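8-amino-8-demethylriboflavin N,N-dimethyltransferase (PDB 4D7K) catalyses the two successive S-adenosyl methionine-dependent methylations that convert 8-amino-8-demethyl-D-riboflavin into the antibiotic roseoflavin. Local coordinates at residues Gln147-Glu150 against Val151-Glu154. Residues are numbered along the deposited sequence; the frame is centred on the assembly and turned at random.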
loop_
_atom_site.group_PDB
_atom_site.type_symbol
_atom_site.label_atom_id
_atom_site.label_comp_id
_atom_site.label_asym_id
_atom_site.label_seq_id
_atom_site.Cartn_x
_atom_site.Cartn_y
_atom_site.Cartn_z
ATOM N N GLN A 147 21.708 -17.075 0.176
ATOM C CA GLN A 147 21.593 -15.888 1.023
ATOM C C GLN A 147 20.218 -15.227 0.922
ATOM O O GLN A 147 19.910 -14.303 1.679
ATOM C CB GLN A 147 22.679 -14.869 0.670
ATOM C CG GLN A 147 22.620 -14.367 -0.762
ATOM C CD GLN A 147 23.729 -13.381 -1.081
ATOM O OE1 GLN A 147 24.030 -13.122 -2.247
ATOM N NE2 GLN A 147 24.340 -12.823 -0.042
ATOM N N HIS A 148 19.398 -15.699 -0.012
ATOM C CA HIS A 148 18.062 -15.142 -0.203
ATOM C C HIS A 148 16.985 -16.211 -0.058
ATOM O O HIS A 148 15.906 -16.095 -0.639
ATOM C CB HIS A 148 17.953 -14.475 -1.574
ATOM C CG HIS A 148 18.955 -13.387 -1.797
ATOM N ND1 HIS A 148 19.810 -13.373 -2.877
ATOM C CD2 HIS A 148 19.236 -12.274 -1.079
ATOM C CE1 HIS A 148 20.580 -12.301 -2.815
ATOM N NE2 HIS A 148 20.250 -11.615 -1.737
ATOM N N LYS A 149 17.282 -17.248 0.720
ATOM C CA LYS A 149 16.331 -18.332 0.951
ATOM C C LYS A 149 15.054 -17.849 1.642
ATOM O O LYS A 149 13.952 -18.302 1.317
ATOM C CB LYS A 149 16.982 -19.444 1.779
ATOM C CG LYS A 149 15.992 -20.486 2.262
ATOM C CD LYS A 149 16.677 -21.690 2.871
ATOM C CE LYS A 149 15.643 -22.659 3.408
ATOM N NZ LYS A 149 14.738 -21.978 4.373
ATOM N N GLU A 150 15.206 -16.930 2.591
ATOM C CA GLU A 150 14.071 -16.406 3.351
ATOM C C GLU A 150 13.024 -15.755 2.443
ATOM O O GLU A 150 11.818 -15.925 2.646
ATOM C CB GLU A 150 14.565 -15.403 4.395
ATOM C CG GLU A 150 13.480 -14.784 5.252
ATOM C CD GLU A 150 14.055 -13.996 6.418
ATOM O OE1 GLU A 150 15.214 -14.261 6.807
ATOM O OE2 GLU A 150 13.351 -13.108 6.943
ATOM N N VAL A 151 13.496 -15.018 1.441
ATOM C CA VAL A 151 12.616 -14.364 0.476
ATOM C C VAL A 151 12.139 -15.374 -0.568
ATOM O O VAL A 151 11.004 -15.305 -1.039
ATOM C CB VAL A 151 13.320 -13.167 -0.209
ATOM C CG1 VAL A 151 12.412 -12.513 -1.238
ATOM C CG2 VAL A 151 13.736 -12.145 0.832
ATOM N N ARG A 152 13.004 -16.324 -0.913
ATOM C CA ARG A 152 12.623 -17.396 -1.827
ATOM C C ARG A 152 11.420 -18.186 -1.306
ATOM O O ARG A 152 10.514 -18.523 -2.064
ATOM C CB ARG A 152 13.798 -18.344 -2.069
ATOM C CG ARG A 152 13.432 -19.564 -2.899
ATOM C CD ARG A 152 14.648 -20.395 -3.271
ATOM N NE ARG A 152 15.145 -21.201 -2.161
ATOM C CZ ARG A 152 16.391 -21.159 -1.700
ATOM N NH1 ARG A 152 17.284 -20.343 -2.246
ATOM N NH2 ARG A 152 16.745 -21.937 -0.688
ATOM N N ASP A 153 11.416 -18.471 -0.007
ATOM C CA ASP A 153 10.350 -19.262 0.604
ATOM C C ASP A 153 9.048 -18.476 0.750
ATOM O O ASP A 153 7.961 -19.048 0.687
ATOM C CB ASP A 153 10.796 -19.785 1.973
ATOM C CG ASP A 153 11.917 -20.800 1.870
ATOM O OD1 ASP A 153 12.134 -21.337 0.762
ATOM O OD2 ASP A 153 12.577 -21.071 2.898
ATOM N N GLU A 154 9.159 -17.170 0.956
ATOM C CA GLU A 154 7.980 -16.316 0.983
ATOM C C GLU A 154 7.387 -16.176 -0.416
ATOM O O GLU A 154 6.168 -16.075 -0.578
ATOM C CB GLU A 154 8.325 -14.947 1.561
ATOM C CG GLU A 154 8.624 -14.982 3.049
ATOM C CD GLU A 154 9.235 -13.694 3.543
ATOM O OE1 GLU A 154 9.438 -12.786 2.709
ATOM O OE2 GLU A 154 9.514 -13.592 4.757
HETATM O O HOH W 1 10.307 -14.082 8.076
#
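Lys-149 reaches one helical turn forward to Asp-153, its NZ lying 2.8 Å from OD2 in a salt bridge that meets the carboxylate oxygen nearly along its C-O axis. The lysine runs out extended and bends only at its last torsion (chi4 -55°), which turns the ammonium toward OD2 of the acid. Aspartate suits the partner position because its short chain holds the carboxylate near the backbone, within range of a long, flexible lysine.

Arg-152 packs against the same lysine from another side. CA and CB of Lys-149 lie over one face of the guanidinium, CA toward its rim, while CG of Lys-149 passes 3.4 Å from Arg-152 NH2. Aliphatic carbon thus covers the flat group, and Lys-149 NZ and Arg-152 NH2 stay 5.4 Å apart. A bend at chi3 (76°) turns the arginine back toward the start of the helix, where NH1 donates to Leu-143 O.

Glu-150 and Glu-154 lie side by side and point the same way, their carboxylate planes 78° apart and their OE2 atoms 4.4 Å from each other. Such closeness of two acids would probably be unfavourable by itself; Lys-35, in salt bridges with both OE2 atoms, is likely to offset it, and a water bridges them weakly. Glu-154 is the buried member, with its CG against Glu-150 O and its side chain touching Thr-106 of helix 102-107; Val-151, whose branched aliphatic side chain suits an apolar contact, meets Phe-107 of the same helix.

Beneath these side chains, His-148 O accepts from Arg-152 N at 2.9 Å and Lys-149 O from Asp-153 N at 2.9 Å, whereas Glu-154 N to Glu-150 O is weak. His-148 occupies the N-cap, its ND1 bonded to Phe-142 O and its ring stacked on Phe-142. Together these features make the first turn of helix 149-165, with i to i+4 backbone bonds and an i to i+4 lysine-aspartate salt bridge on its surface.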